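Local coordinates for protein putative polyketide cyclase SMa1630 (Sinorhizobium meliloti 1021, PDB 4U13) that is a putative polyketide cyclase with a SnoaL-like domain of the NTF2 clan, its precise reaction and substrate not established, at residues 13-26 with 49-63. Sequence-based numbering, arbitrary orientation.
Sequences YFDADSCNDTDALS and LRWWVAAKKAASYVA
Both D17 and W52 hold CG anti to the backbone N (chi1 -173° and -180°), which sends the carboxylate of one helix and the indole of the other into the same interface. W52 NE1 donates to D17 OD1 at 3.0 Å, close to the indole plane but on the anti side of the carboxylate and 35° out of its plane. The same OD1 takes a weak bond from Y61 OH (2.7 Å) and a weak, salt-bridging one from K56 NZ (3.3 Å). K56, its chain bent at chi2, also gives NZ to D17 O at 2.8 Å, from above the carbonyl plane, and weakly to N20 OD1, at the Schellman turn ending helix 8-19. L25 CG sits over the five-membered ring of W52, a CH-pi contact 4.1 Å from its centroid, while T22 OG1 meets the rim at CZ3 (3.3 Å). With W52 cut back to alanine, L25 would probably face a gap and D17 OD1 would lose its indole donor. A water links D17 OD2, weakly, to A63 N. Helix 44-59 thus packs against helices 8-19 and 22-26 of the SnoaL-like fold, while F14 and A63 meet Y94 of strand 90-99 in the sheet.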
ATOM      1  N   TYR A  13      -9.971  -1.753   2.995  1.00 47.41           N
ATOM      2  CA  TYR A  13     -10.184  -0.328   2.971  1.00 46.28           C
ATOM      3  C   TYR A  13      -8.925   0.440   2.567  1.00 46.00           C
ATOM      4  O   TYR A  13      -8.936   1.180   1.584  1.00 47.27           O
ATOM      5  CB  TYR A  13     -10.733   0.184   4.310  1.00 47.26           C
ATOM      6  CG  TYR A  13     -10.905   1.664   4.264  1.00 45.91           C
ATOM      7  CD1 TYR A  13     -12.053   2.230   3.750  1.00 47.05           C
ATOM      8  CD2 TYR A  13      -9.857   2.489   4.591  1.00 50.03           C
ATOM      9  CE1 TYR A  13     -12.174   3.595   3.622  1.00 47.12           C
ATOM     10  CE2 TYR A  13      -9.942   3.863   4.457  1.00 47.15           C
ATOM     11  CZ  TYR A  13     -11.106   4.405   3.973  1.00 48.77           C
ATOM     12  OH  TYR A  13     -11.206   5.790   3.846  1.00 55.01           O
ATOM     13  N   PHE A  14      -7.818   0.225   3.260  1.00 47.99           N
ATOM     14  CA  PHE A  14      -6.608   1.009   3.007  1.00 45.63           C
ATOM     15  C   PHE A  14      -5.937   0.667   1.705  1.00 47.15           C
ATOM     16  O   PHE A  14      -5.336   1.539   1.088  1.00 46.18           O
ATOM     17  CB  PHE A  14      -5.606   0.837   4.143  1.00 46.06           C
ATOM     18  CG  PHE A  14      -5.997   1.606   5.371  1.00 45.46           C
ATOM     19  CD1 PHE A  14      -5.929   2.966   5.368  1.00 45.10           C
ATOM     20  CD2 PHE A  14      -6.498   0.972   6.481  1.00 46.13           C
ATOM     21  CE1 PHE A  14      -6.295   3.689   6.485  1.00 45.44           C
ATOM     22  CE2 PHE A  14      -6.847   1.668   7.593  1.00 45.54           C
ATOM     23  CZ  PHE A  14      -6.784   3.053   7.579  1.00 45.36           C
ATOM     24  N   ASP A  15      -6.059  -0.576   1.252  1.00 49.66           N
ATOM     25  CA  ASP A  15      -5.461  -1.003  -0.060  1.00 52.36           C
ATOM     26  C   ASP A  15      -6.181  -0.327  -1.219  1.00 51.01           C
ATOM     27  O   ASP A  15      -5.566   0.148  -2.227  1.00 49.36           O
ATOM     28  CB  ASP A  15      -5.580  -2.512  -0.274  1.00 60.15           C
ATOM     29  CG  ASP A  15      -4.565  -3.339   0.573  1.00 65.13           C
ATOM     30  OD1 ASP A  15      -3.433  -2.869   0.811  1.00 68.55           O
ATOM     31  OD2 ASP A  15      -4.886  -4.486   0.980  1.00 77.73           O
ATOM     32  N   ALA A  16      -7.481  -0.250  -1.036  1.00 47.62           N
ATOM     33  CA  ALA A  16      -8.349   0.361  -2.027  1.00 49.48           C
ATOM     34  C   ALA A  16      -8.266   1.875  -2.037  1.00 49.29           C
ATOM     35  O   ALA A  16      -8.218   2.475  -3.100  1.00 49.70           O
ATOM     36  CB  ALA A  16      -9.787  -0.063  -1.765  1.00 49.99           C
ATOM     37  N   ASP A  17      -8.268   2.471  -0.847  1.00 48.98           N
ATOM     38  CA  ASP A  17      -8.012   3.875  -0.694  1.00 49.65           C
ATOM     39  C   ASP A  17      -6.696   4.206  -1.396  1.00 49.91           C
ATOM     40  O   ASP A  17      -6.590   5.051  -2.241  1.00 48.32           O
ATOM     41  CB  ASP A  17      -7.924   4.202   0.797  1.00 53.04           C
ATOM     42  CG  ASP A  17      -7.831   5.686   1.084  1.00 56.18           C
ATOM     43  OD1 ASP A  17      -8.301   6.478   0.258  1.00 58.20           O
ATOM     44  OD2 ASP A  17      -7.334   6.075   2.174  1.00 56.43           O
ATOM     45  N   SER A  18      -5.683   3.498  -1.054  1.00 49.20           N
ATOM     46  CA  SER A  18      -4.342   3.702  -1.586  1.00 50.50           C
ATOM     47  C   SER A  18      -4.186   3.487  -3.129  1.00 51.12           C
ATOM     48  O   SER A  18      -3.349   4.098  -3.772  1.00 49.91           O
ATOM     49  CB  SER A  18      -3.451   2.835  -0.764  1.00 51.66           C
ATOM     50  OG  SER A  18      -2.201   2.726  -1.376  1.00 55.52           O
ATOM     51  N   CYS A  19      -4.910   2.524  -3.699  1.00 52.84           N
ATOM     52  CA  CYS A  19      -4.805   2.218  -5.136  1.00 51.00           C
ATOM     53  C   CYS A  19      -5.849   2.909  -5.956  1.00 54.22           C
ATOM     54  O   CYS A  19      -5.952   2.657  -7.162  1.00 56.12           O
ATOM     55  CB  CYS A  19      -4.899   0.704  -5.338  1.00 53.24           C
ATOM     56  SG  CYS A  19      -3.435  -0.216  -4.618  1.00 57.80           S
ATOM     57  N   ASN A  20      -6.592   3.823  -5.337  1.00 54.22           N
ATOM     58  CA  ASN A  20      -7.706   4.498  -5.977  1.00 56.80           C
ATOM     59  C   ASN A  20      -8.651   3.483  -6.597  1.00 55.67           C
ATOM     60  O   ASN A  20      -9.025   3.634  -7.703  1.00 49.86           O
ATOM     61  CB  ASN A  20      -7.247   5.488  -7.066  1.00 59.38           C
ATOM     62  CG  ASN A  20      -6.414   6.647  -6.522  1.00 64.22           C
ATOM     63  OD1 ASN A  20      -6.660   7.138  -5.438  1.00 62.84           O
ATOM     64  ND2 ASN A  20      -5.417   7.066  -7.262  1.00 68.86           N
ATOM     65  N   ASP A  21      -9.031   2.448  -5.867  1.00 57.06           N
ATOM     66  CA  ASP A  21      -9.837   1.382  -6.455  1.00 58.78           C
ATOM     67  C   ASP A  21     -11.301   1.497  -6.018  1.00 54.40           C
ATOM     68  O   ASP A  21     -11.729   0.888  -5.062  1.00 55.11           O
ATOM     69  CB  ASP A  21      -9.228   0.034  -6.080  1.00 57.04           C
ATOM     70  CG  ASP A  21      -9.959  -1.140  -6.722  1.00 65.65           C
ATOM     71  OD1 ASP A  21     -11.079  -0.936  -7.304  1.00 64.18           O
ATOM     72  OD2 ASP A  21      -9.412  -2.281  -6.595  1.00 65.44           O
ATOM     73  N   THR A  22     -12.055   2.279  -6.749  1.00 52.86           N
ATOM     74  CA  THR A  22     -13.502   2.424  -6.526  1.00 53.70           C
ATOM     75  C   THR A  22     -14.371   1.166  -6.331  1.00 54.27           C
ATOM     76  O   THR A  22     -15.211   1.136  -5.446  1.00 53.52           O
ATOM     77  CB  THR A  22     -14.084   3.228  -7.682  1.00 53.67           C
ATOM     78  OG1 THR A  22     -13.341   4.446  -7.769  1.00 55.03           O
ATOM     79  CG2 THR A  22     -15.535   3.575  -7.443  1.00 52.85           C
ATOM     80  N   ASP A  23     -14.189   0.133  -7.133  1.00 59.44           N
ATOM     81  CA  ASP A  23     -14.956  -1.104  -6.924  1.00 62.76           C
ATOM     82  C   ASP A  23     -14.701  -1.727  -5.606  1.00 62.65           C
ATOM     83  O   ASP A  23     -15.635  -2.112  -4.904  1.00 61.29           O
ATOM     84  CB  ASP A  23     -14.620  -2.143  -7.976  1.00 67.40           C
ATOM     85  CG  ASP A  23     -15.195  -1.785  -9.288  1.00 71.37           C
ATOM     86  OD1 ASP A  23     -16.413  -1.505  -9.338  1.00 77.37           O
ATOM     87  OD2 ASP A  23     -14.438  -1.742 -10.268  1.00 76.27           O
ATOM     88  N   ALA A  24     -13.420  -1.853  -5.280  1.00 63.49           N
ATOM     89  CA  ALA A  24     -13.029  -2.555  -4.074  1.00 63.53           C
ATOM     90  C   ALA A  24     -13.536  -1.759  -2.875  1.00 60.44           C
ATOM     91  O   ALA A  24     -14.128  -2.303  -1.925  1.00 64.90           O
ATOM     92  CB  ALA A  24     -11.521  -2.733  -4.052  1.00 63.86           C
ATOM     93  N   LEU A  25     -13.345  -0.455  -2.943  1.00 57.00           N
ATOM     94  CA  LEU A  25     -13.836   0.460  -1.903  1.00 57.45           C
ATOM     95  C   LEU A  25     -15.355   0.360  -1.695  1.00 58.73           C
ATOM     96  O   LEU A  25     -15.808   0.301  -0.585  1.00 60.35           O
ATOM     97  CB  LEU A  25     -13.464   1.882  -2.273  1.00 57.33           C
ATOM     98  CG  LEU A  25     -13.425   3.005  -1.232  1.00 62.08           C
ATOM     99  CD1 LEU A  25     -14.816   3.529  -0.865  1.00 66.43           C
ATOM    100  CD2 LEU A  25     -12.623   2.652   0.005  1.00 59.40           C
ATOM    101  N   SER A  26     -16.136   0.357  -2.762  1.00 61.37           N
ATOM    102  CA  SER A  26     -17.586   0.279  -2.641  1.00 65.93           C
ATOM    103  C   SER A  26     -18.029  -1.027  -1.962  1.00 68.36           C
ATOM    104  O   SER A  26     -18.928  -1.011  -1.135  1.00 72.52           O
ATOM    105  CB  SER A  26     -18.238   0.406  -4.020  1.00 69.15           C
ATOM    106  OG  SER A  26     -18.080  -0.790  -4.769  1.00 73.44           O
ATOM    107  N   LEU A  49     -19.095   7.084  -1.367  1.00 62.36           N
ATOM    108  CA  LEU A  49     -18.298   7.207  -2.580  1.00 60.98           C
ATOM    109  C   LEU A  49     -18.085   8.658  -2.964  1.00 58.86           C
ATOM    110  O   LEU A  49     -17.019   9.035  -3.482  1.00 56.47           O
ATOM    111  CB  LEU A  49     -18.931   6.454  -3.744  1.00 67.15           C
ATOM    112  CG  LEU A  49     -18.619   4.972  -3.898  1.00 69.79           C
ATOM    113  CD1 LEU A  49     -19.489   4.389  -4.990  1.00 71.87           C
ATOM    114  CD2 LEU A  49     -17.152   4.753  -4.254  1.00 72.37           C
ATOM    115  N   ARG A  50     -19.117   9.475  -2.775  1.00 63.19           N
ATOM    116  CA  ARG A  50     -19.019  10.902  -3.138  1.00 65.08           C
ATOM    117  C   ARG A  50     -17.967  11.537  -2.286  1.00 58.78           C
ATOM    118  O   ARG A  50     -17.131  12.281  -2.766  1.00 59.31           O
ATOM    119  CB  ARG A  50     -20.356  11.642  -2.972  1.00 74.71           C
ATOM    120  CG  ARG A  50     -21.372  11.277  -4.070  1.00 82.03           C
ATOM    121  CD  ARG A  50     -22.554  12.240  -4.201  1.00 86.16           C
ATOM    122  NE  ARG A  50     -23.183  12.590  -2.936  1.00 97.31           N
ATOM    123  CZ  ARG A  50     -24.063  13.571  -2.777  1.00107.73           C
ATOM    124  NH1 ARG A  50     -24.557  13.806  -1.556  1.00111.84           N
ATOM    125  NH2 ARG A  50     -24.448  14.321  -3.818  1.00103.81           N
ATOM    126  N   TRP A  51     -18.005  11.178  -1.019  1.00 55.54           N
ATOM    127  CA  TRP A  51     -17.123  11.720  -0.068  1.00 55.73           C
ATOM    128  C   TRP A  51     -15.667  11.358  -0.393  1.00 58.30           C
ATOM    129  O   TRP A  51     -14.778  12.243  -0.306  1.00 58.23           O
ATOM    130  CB  TRP A  51     -17.494  11.183   1.286  1.00 59.60           C
ATOM    131  CG  TRP A  51     -16.366  11.279   2.298  1.00 58.77           C
ATOM    132  CD1 TRP A  51     -15.948  12.398   2.961  1.00 59.78           C
ATOM    133  CD2 TRP A  51     -15.557  10.209   2.754  1.00 57.74           C
ATOM    134  NE1 TRP A  51     -14.898  12.084   3.808  1.00 61.22           N
ATOM    135  CE2 TRP A  51     -14.638  10.746   3.703  1.00 58.51           C
ATOM    136  CE3 TRP A  51     -15.493   8.847   2.449  1.00 58.53           C
ATOM    137  CZ2 TRP A  51     -13.697   9.951   4.373  1.00 57.83           C
ATOM    138  CZ3 TRP A  51     -14.515   8.053   3.087  1.00 56.96           C
ATOM    139  CH2 TRP A  51     -13.643   8.608   4.039  1.00 57.22           C
ATOM    140  N   TRP A  52     -15.441  10.079  -0.735  1.00 53.71           N
ATOM    141  CA  TRP A  52     -14.114   9.557  -1.030  1.00 54.97           C
ATOM    142  C   TRP A  52     -13.526  10.193  -2.302  1.00 54.87           C
ATOM    143  O   TRP A  52     -12.345  10.601  -2.349  1.00 53.97           O
ATOM    144  CB  TRP A  52     -14.197   8.031  -1.128  1.00 57.04           C
ATOM    145  CG  TRP A  52     -12.913   7.347  -1.421  1.00 58.27           C
ATOM    146  CD1 TRP A  52     -11.887   7.128  -0.566  1.00 58.60           C
ATOM    147  CD2 TRP A  52     -12.549   6.720  -2.645  1.00 60.87           C
ATOM    148  NE1 TRP A  52     -10.889   6.442  -1.188  1.00 55.77           N
ATOM    149  CE2 TRP A  52     -11.263   6.174  -2.466  1.00 58.57           C
ATOM    150  CE3 TRP A  52     -13.181   6.584  -3.895  1.00 60.51           C
ATOM    151  CZ2 TRP A  52     -10.586   5.499  -3.489  1.00 61.60           C
ATOM    152  CZ3 TRP A  52     -12.509   5.927  -4.910  1.00 62.92           C
ATOM    153  CH2 TRP A  52     -11.221   5.372  -4.692  1.00 60.17           C
ATOM    154  N   VAL A  53     -14.358  10.319  -3.330  1.00 56.58           N
ATOM    155  CA  VAL A  53     -13.946  10.988  -4.554  1.00 55.30           C
ATOM    156  C   VAL A  53     -13.537  12.477  -4.352  1.00 57.57           C
ATOM    157  O   VAL A  53     -12.448  12.882  -4.788  1.00 55.61           O
ATOM    158  CB  VAL A  53     -15.052  10.851  -5.616  1.00 60.41           C
ATOM    159  CG1 VAL A  53     -14.765  11.717  -6.839  1.00 57.58           C
ATOM    160  CG2 VAL A  53     -15.176   9.379  -6.079  1.00 62.43           C
ATOM    161  N   ALA A  54     -14.381  13.271  -3.671  1.00 53.68           N
ATOM    162  CA  ALA A  54     -14.057  14.672  -3.388  1.00 55.13           C
ATOM    163  C   ALA A  54     -12.745  14.840  -2.573  1.00 56.79           C
ATOM    164  O   ALA A  54     -11.961  15.746  -2.842  1.00 54.23           O
ATOM    165  CB  ALA A  54     -15.207  15.374  -2.670  1.00 53.83           C
ATOM    166  N   ALA A  55     -12.514  13.970  -1.600  1.00 53.06           N
ATOM    167  CA  ALA A  55     -11.350  14.084  -0.792  1.00 51.36           C
ATOM    168  C   ALA A  55     -10.098  13.794  -1.597  1.00 53.00           C
ATOM    169  O   ALA A  55      -9.056  14.410  -1.382  1.00 57.08           O
ATOM    170  CB  ALA A  55     -11.455  13.155   0.415  1.00 52.71           C
ATOM    171  N   LYS A  56     -10.181  12.863  -2.523  1.00 55.09           N
ATOM    172  CA  LYS A  56      -9.056  12.556  -3.399  1.00 55.54           C
ATOM    173  C   LYS A  56      -8.739  13.717  -4.303  1.00 57.55           C
ATOM    174  O   LYS A  56      -7.568  14.056  -4.468  1.00 56.64           O
ATOM    175  CB  LYS A  56      -9.404  11.358  -4.262  1.00 61.33           C
ATOM    176  CG  LYS A  56      -9.484  10.062  -3.489  1.00 63.08           C
ATOM    177  CD  LYS A  56      -8.173   9.342  -3.567  1.00 66.40           C
ATOM    178  CE  LYS A  56      -8.195   8.033  -2.782  1.00 64.12           C
ATOM    179  NZ  LYS A  56      -6.793   7.814  -2.353  1.00 62.50           N
ATOM    180  N   LYS A  57      -9.761  14.323  -4.901  1.00 57.49           N
ATOM    181  CA  LYS A  57      -9.556  15.525  -5.756  1.00 63.74           C
ATOM    182  C   LYS A  57      -9.010  16.694  -4.956  1.00 63.28           C
ATOM    183  O   LYS A  57      -8.143  17.407  -5.437  1.00 61.13           O
ATOM    184  CB  LYS A  57     -10.847  16.049  -6.429  1.00 68.35           C
ATOM    185  CG  LYS A  57     -11.842  14.991  -6.893  1.00 79.16           C
ATOM    186  CD  LYS A  57     -11.493  14.352  -8.225  1.00 87.32           C
ATOM    187  CE  LYS A  57     -12.775  14.059  -9.017  1.00 94.00           C
ATOM    188  NZ  LYS A  57     -12.597  13.070 -10.122  1.00 94.33           N
ATOM    189  N   ALA A  58      -9.593  16.924  -3.772  1.00 62.81           N
ATOM    190  CA  ALA A  58      -9.206  18.019  -2.894  1.00 63.67           C
ATOM    191  C   ALA A  58      -7.739  17.907  -2.508  1.00 66.98           C
ATOM    192  O   ALA A  58      -7.028  18.906  -2.613  1.00 69.31           O
ATOM    193  CB  ALA A  58     -10.051  18.041  -1.633  1.00 60.52           C
ATOM    194  N   ALA A  59      -7.269  16.725  -2.095  1.00 60.39           N
ATOM    195  CA  ALA A  59      -5.915  16.689  -1.542  1.00 61.67           C
ATOM    196  C   ALA A  59      -4.905  15.682  -2.117  1.00 67.40           C
ATOM    197  O   ALA A  59      -3.706  15.762  -1.755  1.00 66.33           O
ATOM    198  CB  ALA A  59      -5.987  16.563  -0.043  1.00 60.16           C
ATOM    199  N   SER A  60      -5.345  14.752  -2.987  1.00 67.51           N
ATOM    200  CA  SER A  60      -4.468  13.660  -3.481  1.00 62.55           C
ATOM    201  C   SER A  60      -3.679  13.016  -2.325  1.00 62.52           C
ATOM    202  O   SER A  60      -2.455  12.875  -2.375  1.00 61.95           O
ATOM    203  CB  SER A  60      -3.484  14.230  -4.504  1.00 63.94           C
ATOM    204  OG  SER A  60      -4.164  14.867  -5.578  1.00 71.05           O
ATOM    205  N   TYR A  61      -4.377  12.665  -1.263  1.00 59.44           N
ATOM    206  CA  TYR A  61      -3.717  12.240  -0.024  1.00 59.24           C
ATOM    207  C   TYR A  61      -3.259  10.792  -0.070  1.00 60.72           C
ATOM    208  O   TYR A  61      -3.803   9.998  -0.794  1.00 61.39           O
ATOM    209  CB  TYR A  61      -4.668  12.372   1.173  1.00 57.94           C
ATOM    210  CG  TYR A  61      -5.900  11.466   1.054  1.00 57.25           C
ATOM    211  CD1 TYR A  61      -7.049  11.904   0.407  1.00 55.55           C
ATOM    212  CD2 TYR A  61      -5.888  10.178   1.566  1.00 58.69           C
ATOM    213  CE1 TYR A  61      -8.141  11.090   0.273  1.00 58.78           C
ATOM    214  CE2 TYR A  61      -7.008   9.351   1.473  1.00 60.06           C
ATOM    215  CZ  TYR A  61      -8.144   9.795   0.800  1.00 60.86           C
ATOM    216  OH  TYR A  61      -9.295   8.989   0.681  1.00 59.44           O
ATOM    217  N   VAL A  62      -2.316  10.479   0.804  1.00 57.79           N
ATOM    218  CA  VAL A  62      -1.940   9.143   1.160  1.00 57.20           C
ATOM    219  C   VAL A  62      -2.260   8.942   2.693  1.00 57.49           C
ATOM    220  O   VAL A  62      -1.794   9.708   3.516  1.00 59.68           O
ATOM    221  CB  VAL A  62      -0.421   8.993   0.824  1.00 61.51           C
ATOM    222  CG1 VAL A  62       0.268   7.838   1.559  1.00 62.80           C
ATOM    223  CG2 VAL A  62      -0.198   8.856  -0.687  1.00 63.24           C
ATOM    224  N   ALA A  63      -3.059   7.924   3.054  1.00 58.19           N
ATOM    225  CA  ALA A  63      -3.250   7.452   4.427  1.00 54.77           C
ATOM    226  C   ALA A  63      -2.439   6.200   4.674  1.00 58.27           C
ATOM    227  O   ALA A  63      -2.651   5.195   4.047  1.00 59.38           O
ATOM    228  CB  ALA A  63      -4.703   7.150   4.703  1.00 55.55           C
TER
HETATM  229  O   HOH W   1      -4.400   6.061   1.225  1.00 59.95           O